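Local coordinates for protein L-ribulose 3-epimerase (Methylomonas sp. DH-1, PDB 7CJ7) that catalyses the manganese-dependent epimerization of ketoses at C3, most actively L-ribulose, and also acts on D-ribulose, D-allulose and D-fructose, at residues A68-S73 / G110-A115; I42-P47 / R94-V99; D150-N155 / F181-T186. All blocks are in the same frame, centred on the assembly; numbering follows the deposited sequence.

Interaction 1: A68-S73 / G110-A115; sequences ASLGLS and GVIYCA. With SOL (L-sorbose), chain C.
Leu70, Gly71 and Leu72 run against Gly110 to Ala115 where strands 65-72 and 107-112 reach the bound sugar; these are the third and fourth strands of a TIM barrel, joined by helix 83-102 in a beta-alpha-beta crossover. The first shell is what touches L-sorbose, Ser69 and Val111 among it. Sorbose O6 donates a hydrogen bond to Ser69 OG over 2.6 Å, and a chi1 of 65°, which sets OG between the backbone N and the carbonyl carbon, puts the hydroxyl there. Glu41 also bonds to this OG, so the hydroxyl is gripped from protein and sugar. From the 110-115 segment, Val111 CG2 approaches sorbose O4 to 3.6 Å. Gly110 has to be a glycine: a CB on it would fall 2.7 Å from Leu70 O, and its backbone angles alone would jam that CB against the preceding carbonyl.

Behind this shell, Val111 is the centre of an inverse gamma turn and presents its carbonyl to the neighbouring strand. Leu72 N makes a weak bond to Val111 O, 3.3 Å long and bent to 144°. The same oxygen takes a CA-H contact from Gly71, 3.3 Å from Gly71 CA and straighter at 161°. Leu72 then tucks into the curve of the loop, with CB 3.2 Å from Cys114 O and CD1 3.5 Å from Ile112 O, a buried oxygen with no polar partner in the model. With an alanine here the branch beyond CB is gone, which would probably leave a gap in this curve and Ile112 O without its covering methyl. Farther out, helix 83-102 backs both segments, Leu92 and Ala96 meeting Leu70 while Leu93 meets Ile112. There Leu70 and Ile112 cross at about a right angle, Leu70 CD1 resting 3.8 Å from Ile112 CG2.

Interaction 2: I42-P47 / R94-V99; sequences IALLDP and RKATDV
The nearest thing to a flat group here is the pyrrolidine ring of Pro47, which meets the helix through CB and CG. CG sits 3.8 Å from Lys95 CG, while CB lies 3.9 Å from Ala96 CA, so the ring rests on the helix backbone as well as on a side chain. Ring and lysine cross obliquely. Lys95 takes CG anti to its backbone N (chi1 -176°), which sets CG against Pro47 CG and CB; the bend at chi2 follows, and the amine end leads away. On the next turn of the helix, Val99 CG2 comes to 3.6 Å from Pro47 O, a methyl against a carbonyl oxygen.

Leu44 makes the second apolar contact. Its CD1 meets Val99 CG1 tip to tip at 3.9 Å, and the same methyl lies 4.2 Å from Ala96 CB and 3.9 Å from Ala96 O. The small side chain of Ala96 lets both Leu44 and Pro47 come close to the helix between Lys95 and Val99. The side-chain pairs are apolar, and two methyls also lie on backbone carbonyl oxygens; shape and burial hold the segments together.

Around it, Leu44 also touches Ala68 on strand 65-72, Val99 meets Val52 at the start of helix 52-61, and Trp48 packs on Lys95. Asp98 forms a salt bridge with Lys145 and a hydrogen bond with Tyr141 of helix 125-143. The arrangement is the ordinary layering of a TIM barrel: the loop leaving strand 39-43 at its C-terminal end packs on helix 83-102, which follows the neighbouring strand 65-72.

Interaction 3: D150-N155 / F181-T186; sequences DLEVVN and FLHLDT. With MN (manganese (II) ion), chain D; SOL (L-sorbose), chain C.
Glu152 and Asp185, at the C-terminal ends of two adjacent parallel strands of the TIM barrel, bring their carboxylates together on the catalytic manganese. Glu152 OE2 binds the metal at 2.1 Å and Asp185 OD2 at 2.0 Å, the two groups nearly coplanar (15°), and sorbose O2 and O3 join them; His211 and Glu246 complete the site. Asp185 OD1, at the N-cap of helix 186-192, bonds Tyr187 N. Glu152 OE1 accepts a hydrogen bond from sorbose O4 (2.7 Å) and stands 3.5 Å from sorbose C3, consistent with the proton donor or acceptor role assigned by similarity.

His183 steadies that glutamate. With CG anti to the backbone N (chi1 -167°) and the chain extended beyond, Glu152 lies over one ring face, CG 3.5 Å from the centroid and the carboxylate plane 5° from the ring plane, stacked. His183 ND1 in turn hydrogen-bonds Gly110 N. Leu151 N to Phe181 O (2.8 Å) and Val153 N to His183 O (3.0 Å) zip the strands; a water bridges Val153 O and Asp185 N.

Val153 CG2 presses on Leu182 CD1 (3.5 Å), and helix 165-175 packs over the face bearing Leu151 and Leu182.

In the fold
All three contacts are buried in one barrel, but they occupy different layers. Interaction 3 is true strand pairing, interaction 1 a strand against the turn that ends the next strand. Both touch the L-sorbose: interaction 1 from the side of Ser69, interaction 3 through the manganese and Glu152. They meet directly: Gly110 O and Glu152 N pair between neighbouring strands, while Tyr113 OH bonds Glu152 O from the turn beyond. Interaction 2 lies farther from the chain centre, between a loop and the outer helix, almost wholly apolar and without hydrogen bonds. It adjoins interaction 1: Ser69 pairs with the backbone of Ile42 and Leu44, and Leu70 packs on Ala96. Interactions 2 and 3 do not touch.

Interaction 1: A68-S73 / G110-A115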
loop_
_atom_site.group_PDB
_atom_site.type_symbol
_atom_site.label_atom_id
_atom_site.label_comp_id
_atom_site.label_asym_id
_atom_site.label_seq_id
_atom_site.Cartn_x
_atom_site.Cartn_y
_atom_site.Cartn_z
ATOM N N ALA A 68 9.640 14.901 -16.516
ATOM C CA ALA A 68 10.066 13.491 -16.427
ATOM C C ALA A 68 10.014 13.030 -14.975
ATOM O O ALA A 68 10.338 13.803 -14.090
ATOM C CB ALA A 68 11.445 13.333 -17.012
ATOM N N SER A 69 9.634 11.779 -14.773
ATOM C CA SER A 69 9.676 11.101 -13.463
ATOM C C SER A 69 10.428 9.788 -13.650
ATOM O O SER A 69 10.473 9.274 -14.785
ATOM C CB SER A 69 8.285 10.894 -12.912
ATOM O OG SER A 69 7.541 10.004 -13.726
ATOM N N LEU A 70 11.021 9.272 -12.581
ATOM C CA LEU A 70 11.563 7.900 -12.618
ATOM C C LEU A 70 11.615 7.347 -11.201
ATOM O O LEU A 70 11.388 8.097 -10.258
ATOM C CB LEU A 70 12.941 7.920 -13.275
ATOM C CG LEU A 70 13.997 8.743 -12.544
ATOM C CD1 LEU A 70 14.639 7.939 -11.422
ATOM C CD2 LEU A 70 15.047 9.256 -13.509
ATOM N N GLY A 71 11.814 6.044 -11.113
ATOM C CA GLY A 71 12.260 5.354 -9.902
ATOM C C GLY A 71 13.577 4.676 -10.177
ATOM O O GLY A 71 13.773 4.206 -11.304
ATOM N N LEU A 72 14.477 4.644 -9.203
ATOM C CA LEU A 72 15.714 3.847 -9.353
ATOM C C LEU A 72 15.369 2.369 -9.127
ATOM O O LEU A 72 14.230 2.068 -8.770
ATOM C CB LEU A 72 16.755 4.369 -8.365
ATOM C CG LEU A 72 17.094 5.849 -8.528
ATOM C CD1 LEU A 72 17.966 6.321 -7.383
ATOM C CD2 LEU A 72 17.777 6.108 -9.866
ATOM N N SER A 73 16.323 1.481 -9.360
ATOM C CA SER A 73 16.201 0.028 -9.119
ATOM C C SER A 73 17.319 -0.400 -8.168
ATOM O O SER A 73 18.131 0.478 -7.790
ATOM C CB SER A 73 16.251 -0.722 -10.418
ATOM O OG SER A 73 17.545 -0.630 -10.986
ATOM N N GLY A 110 9.531 12.207 -8.936
ATOM C CA GLY A 110 9.354 10.779 -8.651
ATOM C C GLY A 110 10.319 10.275 -7.589
ATOM O O GLY A 110 10.835 11.071 -6.777
ATOM N N VAL A 111 10.520 8.964 -7.572
ATOM C CA VAL A 111 11.330 8.284 -6.534
ATOM C C VAL A 111 12.781 8.282 -7.014
ATOM O O VAL A 111 13.287 7.231 -7.451
ATOM C CB VAL A 111 10.758 6.890 -6.230
ATOM C CG1 VAL A 111 11.558 6.191 -5.138
ATOM C CG2 VAL A 111 9.295 7.001 -5.827
ATOM N N ILE A 112 13.412 9.452 -6.941
ATOM C CA ILE A 112 14.772 9.694 -7.500
ATOM C C ILE A 112 15.821 9.508 -6.403
ATOM O O ILE A 112 17.004 9.608 -6.723
ATOM C CB ILE A 112 14.852 11.092 -8.141
ATOM C CG1 ILE A 112 14.396 12.193 -7.181
ATOM C CG2 ILE A 112 14.069 11.134 -9.444
ATOM C CD1 ILE A 112 14.595 13.590 -7.721
ATOM N N TYR A 113 15.399 9.253 -5.161
ATOM C CA TYR A 113 16.275 9.282 -3.965
ATOM C C TYR A 113 16.494 7.862 -3.418
ATOM O O TYR A 113 17.218 7.712 -2.424
ATOM C CB TYR A 113 15.656 10.189 -2.899
ATOM C CG TYR A 113 14.242 9.809 -2.567
ATOM C CD1 TYR A 113 13.978 8.842 -1.613
ATOM C CD2 TYR A 113 13.168 10.375 -3.238
ATOM C CE1 TYR A 113 12.682 8.456 -1.313
ATOM C CE2 TYR A 113 11.866 10.012 -2.938
ATOM C CZ TYR A 113 11.623 9.038 -1.983
ATOM O OH TYR A 113 10.346 8.659 -1.683
ATOM N N CYS A 114 15.919 6.849 -4.056
ATOM C CA CYS A 114 16.071 5.432 -3.634
ATOM C C CYS A 114 15.542 4.487 -4.718
ATOM O O CYS A 114 14.989 4.973 -5.728
ATOM C CB CYS A 114 15.327 5.172 -2.335
ATOM S SG CYS A 114 13.532 5.202 -2.531
ATOM N N ALA A 115 15.703 3.181 -4.511
ATOM C CA ALA A 115 15.076 2.151 -5.368
ATOM C C ALA A 115 13.562 2.185 -5.135
ATOM O O ALA A 115 13.118 2.160 -3.965
ATOM C CB ALA A 115 15.665 0.792 -5.083
HETATM C C1 SOL C . 4.868 5.391 -7.977
HETATM O O1 SOL C . 3.924 4.763 -7.141
HETATM C C2 SOL C . 4.431 6.764 -8.376
HETATM O O2 SOL C . 3.604 7.368 -7.715
HETATM C C3 SOL C . 5.003 7.363 -9.653
HETATM O O3 SOL C . 4.858 8.765 -9.661
HETATM C C4 SOL C . 6.466 6.978 -9.842
HETATM O O4 SOL C . 7.235 7.487 -8.750
HETATM C C5 SOL C . 7.074 7.499 -11.145
HETATM O O5 SOL C . 8.479 7.248 -11.145
HETATM C C6 SOL C . 6.470 6.880 -12.387
HETATM O O6 SOL C . 7.051 7.446 -13.565
#

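Interaction 2: I42-P47 / R94-V99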
loop_
_atom_site.group_PDB
_atom_site.type_symbol
_atom_site.label_atom_id
_atom_site.label_comp_id
_atom_site.label_asym_id
_atom_site.label_seq_id
_atom_site.Cartn_x
_atom_site.Cartn_y
_atom_site.Cartn_z
ATOM N N ILE A 42 6.926 11.955 -18.819
ATOM C CA ILE A 42 7.605 10.767 -19.405
ATOM C C ILE A 42 8.274 9.982 -18.281
ATOM O O ILE A 42 9.001 10.596 -17.502
ATOM C CB ILE A 42 8.599 11.209 -20.493
ATOM C CG1 ILE A 42 7.883 11.993 -21.596
ATOM C CG2 ILE A 42 9.346 10.002 -21.030
ATOM C CD1 ILE A 42 8.805 12.640 -22.605
ATOM N N ALA A 43 8.017 8.679 -18.211
ATOM C CA ALA A 43 8.659 7.741 -17.262
ATOM C C ALA A 43 10.038 7.367 -17.818
ATOM O O ALA A 43 10.090 6.763 -18.895
ATOM C CB ALA A 43 7.768 6.538 -17.083
ATOM N N LEU A 44 11.107 7.774 -17.139
ATOM C CA LEU A 44 12.513 7.612 -17.591
ATOM C C LEU A 44 13.240 6.595 -16.708
ATOM O O LEU A 44 14.365 6.900 -16.257
ATOM C CB LEU A 44 13.227 8.962 -17.496
ATOM C CG LEU A 44 12.964 9.950 -18.625
ATOM C CD1 LEU A 44 13.848 11.178 -18.456
ATOM C CD2 LEU A 44 13.186 9.302 -19.983
ATOM N N LEU A 45 12.641 5.430 -16.477
ATOM C CA LEU A 45 13.292 4.355 -15.686
ATOM C C LEU A 45 14.584 3.907 -16.387
ATOM O O LEU A 45 15.568 3.588 -15.675
ATOM C CB LEU A 45 12.297 3.211 -15.494
ATOM C CG LEU A 45 11.422 3.330 -14.245
ATOM C CD1 LEU A 45 10.432 4.483 -14.364
ATOM C CD2 LEU A 45 10.693 2.023 -13.980
ATOM N N ASP A 46 14.608 3.919 -17.726
ATOM C CA ASP A 46 15.846 3.689 -18.523
ATOM C C ASP A 46 16.041 4.861 -19.475
ATOM O O ASP A 46 15.585 4.828 -20.613
ATOM C CB ASP A 46 15.805 2.365 -19.286
ATOM C CG ASP A 46 17.077 2.075 -20.072
ATOM O OD1 ASP A 46 17.935 2.986 -20.208
ATOM O OD2 ASP A 46 17.200 0.945 -20.543
ATOM N N PRO A 47 16.734 5.936 -19.046
ATOM C CA PRO A 47 16.811 7.147 -19.858
ATOM C C PRO A 47 17.670 6.988 -21.125
ATOM O O PRO A 47 17.667 7.894 -21.919
ATOM C CB PRO A 47 17.401 8.194 -18.901
ATOM C CG PRO A 47 18.160 7.387 -17.867
ATOM C CD PRO A 47 17.464 6.041 -17.773
ATOM N N ARG A 94 22.004 11.662 -13.790
ATOM C CA ARG A 94 22.642 12.642 -14.709
ATOM C C ARG A 94 22.045 12.465 -16.111
ATOM O O ARG A 94 21.673 13.470 -16.734
ATOM C CB ARG A 94 24.170 12.492 -14.688
ATOM C CG ARG A 94 24.837 13.057 -13.437
ATOM C CD ARG A 94 26.323 13.274 -13.666
ATOM N NE ARG A 94 26.977 12.033 -14.055
ATOM C CZ ARG A 94 27.492 11.150 -13.203
ATOM N NH1 ARG A 94 27.470 11.400 -11.907
ATOM N NH2 ARG A 94 28.047 10.034 -13.647
ATOM N N LYS A 95 21.922 11.226 -16.583
ATOM C CA LYS A 95 21.391 10.939 -17.939
ATOM C C LYS A 95 19.932 11.409 -18.021
ATOM O O LYS A 95 19.566 12.013 -19.054
ATOM C CB LYS A 95 21.508 9.452 -18.276
ATOM C CG LYS A 95 21.065 9.089 -19.686
ATOM C CD LYS A 95 21.933 9.699 -20.769
ATOM C CE LYS A 95 21.395 9.443 -22.158
ATOM N NZ LYS A 95 22.198 10.139 -23.189
ATOM N N ALA A 96 19.136 11.160 -16.978
ATOM C CA ALA A 96 17.712 11.562 -16.919
ATOM C C ALA A 96 17.634 13.089 -16.981
ATOM O O ALA A 96 16.810 13.617 -17.744
ATOM C CB ALA A 96 17.038 11.012 -15.687
ATOM N N THR A 97 18.499 13.774 -16.238
ATOM C CA THR A 97 18.584 15.257 -16.246
ATOM C C THR A 97 18.897 15.728 -17.670
ATOM O O THR A 97 18.254 16.670 -18.140
ATOM C CB THR A 97 19.614 15.754 -15.227
ATOM O OG1 THR A 97 19.235 15.284 -13.930
ATOM C CG2 THR A 97 19.723 17.259 -15.212
ATOM N N ASP A 98 19.855 15.087 -18.332
ATOM C CA ASP A 98 20.307 15.457 -19.697
ATOM C C ASP A 98 19.135 15.312 -20.672
ATOM O O ASP A 98 18.953 16.191 -21.534
ATOM C CB ASP A 98 21.485 14.595 -20.147
ATOM C CG ASP A 98 22.795 14.848 -19.405
ATOM O OD1 ASP A 98 22.887 15.849 -18.657
ATOM O OD2 ASP A 98 23.725 14.054 -19.611
ATOM N N VAL A 99 18.384 14.223 -20.563
ATOM C CA VAL A 99 17.231 13.949 -21.461
ATOM C C VAL A 99 16.185 15.038 -21.229
ATOM O O VAL A 99 15.679 15.592 -22.210
ATOM C CB VAL A 99 16.644 12.550 -21.231
ATOM C CG1 VAL A 99 15.291 12.389 -21.912
ATOM C CG2 VAL A 99 17.613 11.480 -21.703
#

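Interaction 3: D150-N155 / F181-T186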
loop_
_atom_site.group_PDB
_atom_site.type_symbol
_atom_site.label_atom_id
_atom_site.label_comp_id
_atom_site.label_asym_id
_atom_site.label_seq_id
_atom_site.Cartn_x
_atom_site.Cartn_y
_atom_site.Cartn_z
ATOM N N ASP A 150 12.124 17.210 -7.710
ATOM C CA ASP A 150 10.973 17.081 -6.790
ATOM C C ASP A 150 10.967 15.637 -6.287
ATOM O O ASP A 150 10.806 14.710 -7.108
ATOM C CB ASP A 150 9.681 17.492 -7.492
ATOM C CG ASP A 150 9.833 18.739 -8.346
ATOM O OD1 ASP A 150 9.724 19.858 -7.786
ATOM O OD2 ASP A 150 10.081 18.580 -9.569
ATOM N N LEU A 151 11.162 15.461 -4.987
ATOM C CA LEU A 151 11.316 14.136 -4.347
ATOM C C LEU A 151 9.929 13.639 -3.942
ATOM O O LEU A 151 9.288 14.256 -3.060
ATOM C CB LEU A 151 12.251 14.288 -3.147
ATOM C CG LEU A 151 13.733 14.491 -3.476
ATOM C CD1 LEU A 151 14.008 15.797 -4.201
ATOM C CD2 LEU A 151 14.550 14.428 -2.208
ATOM N N GLU A 152 9.457 12.590 -4.611
ATOM C CA GLU A 152 8.089 12.072 -4.413
ATOM C C GLU A 152 8.051 11.204 -3.152
ATOM O O GLU A 152 8.709 10.154 -3.113
ATOM C CB GLU A 152 7.621 11.273 -5.622
ATOM C CG GLU A 152 6.140 11.000 -5.571
ATOM C CD GLU A 152 5.637 10.225 -6.771
ATOM O OE1 GLU A 152 6.482 9.769 -7.600
ATOM O OE2 GLU A 152 4.418 10.091 -6.884
ATOM N N VAL A 153 7.255 11.626 -2.182
ATOM C CA VAL A 153 6.911 10.825 -0.975
ATOM C C VAL A 153 6.010 9.680 -1.427
ATOM O O VAL A 153 4.970 9.942 -2.045
ATOM C CB VAL A 153 6.225 11.717 0.070
ATOM C CG1 VAL A 153 5.788 10.905 1.276
ATOM C CG2 VAL A 153 7.135 12.873 0.460
ATOM N N VAL A 154 6.395 8.444 -1.160
ATOM C CA VAL A 154 5.555 7.295 -1.583
ATOM C C VAL A 154 5.337 6.397 -0.373
ATOM O O VAL A 154 5.988 6.594 0.672
ATOM C CB VAL A 154 6.165 6.531 -2.769
ATOM C CG1 VAL A 154 6.215 7.392 -4.022
ATOM C CG2 VAL A 154 7.539 5.981 -2.419
ATOM N N ASN A 155 4.433 5.443 -0.516
ATOM C CA ASN A 155 3.976 4.623 0.628
ATOM C C ASN A 155 5.084 3.640 1.026
ATOM O O ASN A 155 6.081 3.459 0.282
ATOM C CB ASN A 155 2.629 3.963 0.312
ATOM C CG ASN A 155 2.735 2.860 -0.710
ATOM O OD1 ASN A 155 3.401 1.867 -0.454
ATOM N ND2 ASN A 155 2.088 3.025 -1.862
ATOM N N PHE A 181 12.663 20.141 -4.139
ATOM C CA PHE A 181 11.278 20.353 -3.657
ATOM C C PHE A 181 10.671 19.020 -3.222
ATOM O O PHE A 181 11.178 17.934 -3.598
ATOM C CB PHE A 181 10.409 20.982 -4.749
ATOM C CG PHE A 181 10.827 22.372 -5.136
ATOM C CD1 PHE A 181 11.785 22.572 -6.120
ATOM C CD2 PHE A 181 10.258 23.478 -4.532
ATOM C CE1 PHE A 181 12.173 23.850 -6.480
ATOM C CE2 PHE A 181 10.651 24.756 -4.892
ATOM C CZ PHE A 181 11.612 24.937 -5.862
ATOM N N LEU A 182 9.585 19.124 -2.465
ATOM C CA LEU A 182 8.722 17.978 -2.113
ATOM C C LEU A 182 7.762 17.719 -3.278
ATOM O O LEU A 182 7.326 18.672 -3.959
ATOM C CB LEU A 182 7.959 18.322 -0.836
ATOM C CG LEU A 182 7.188 17.176 -0.197
ATOM C CD1 LEU A 182 8.152 16.183 0.417
ATOM C CD2 LEU A 182 6.216 17.702 0.844
ATOM N N HIS A 183 7.456 16.457 -3.498
ATOM C CA HIS A 183 6.462 15.997 -4.496
ATOM C C HIS A 183 5.448 15.137 -3.742
ATOM O O HIS A 183 5.875 14.172 -3.095
ATOM C CB HIS A 183 7.221 15.305 -5.633
ATOM C CG HIS A 183 6.394 14.575 -6.631
ATOM N ND1 HIS A 183 6.981 13.840 -7.645
ATOM C CD2 HIS A 183 5.055 14.434 -6.776
ATOM C CE1 HIS A 183 6.039 13.277 -8.376
ATOM N NE2 HIS A 183 4.845 13.634 -7.871
ATOM N N LEU A 184 4.173 15.534 -3.737
ATOM C CA LEU A 184 3.107 14.787 -3.031
ATOM C C LEU A 184 2.216 14.111 -4.067
ATOM O O LEU A 184 2.036 14.678 -5.165
ATOM C CB LEU A 184 2.297 15.718 -2.132
ATOM C CG LEU A 184 3.022 16.213 -0.880
ATOM C CD1 LEU A 184 2.128 17.173 -0.120
ATOM C CD2 LEU A 184 3.424 15.054 0.026
ATOM N N ASP A 185 1.709 12.937 -3.713
ATOM C CA ASP A 185 0.879 12.078 -4.596
ATOM C C ASP A 185 -0.320 11.602 -3.776
ATOM O O ASP A 185 -0.105 10.933 -2.747
ATOM C CB ASP A 185 1.734 10.934 -5.140
ATOM C CG ASP A 185 0.985 9.977 -6.051
ATOM O OD1 ASP A 185 -0.192 9.731 -5.795
ATOM O OD2 ASP A 185 1.607 9.488 -6.996
ATOM N N THR A 186 -1.540 11.954 -4.184
ATOM C CA THR A 186 -2.754 11.712 -3.363
ATOM C C THR A 186 -2.922 10.207 -3.097
ATOM O O THR A 186 -3.467 9.860 -2.044
ATOM C CB THR A 186 -4.001 12.327 -4.002
ATOM O OG1 THR A 186 -4.174 11.799 -5.320
ATOM C CG2 THR A 186 -3.922 13.838 -4.049
HETATM MN MN MN D . 3.113 9.350 -8.317
HETATM C C1 SOL C . 4.868 5.391 -7.977
HETATM O O1 SOL C . 3.924 4.763 -7.141
HETATM C C2 SOL C . 4.431 6.764 -8.376
HETATM O O2 SOL C . 3.604 7.368 -7.715
HETATM C C3 SOL C . 5.003 7.363 -9.653
HETATM O O3 SOL C . 4.858 8.765 -9.661
HETATM C C4 SOL C . 6.466 6.978 -9.842
HETATM O O4 SOL C . 7.235 7.487 -8.750
HETATM C C5 SOL C . 7.074 7.499 -11.145
HETATM O O5 SOL C . 8.479 7.248 -11.145
HETATM C C6 SOL C . 6.470 6.880 -12.387
HETATM O O6 SOL C . 7.051 7.446 -13.565
HETATM O O HOH W 1 2.940 11.674 -1.356
#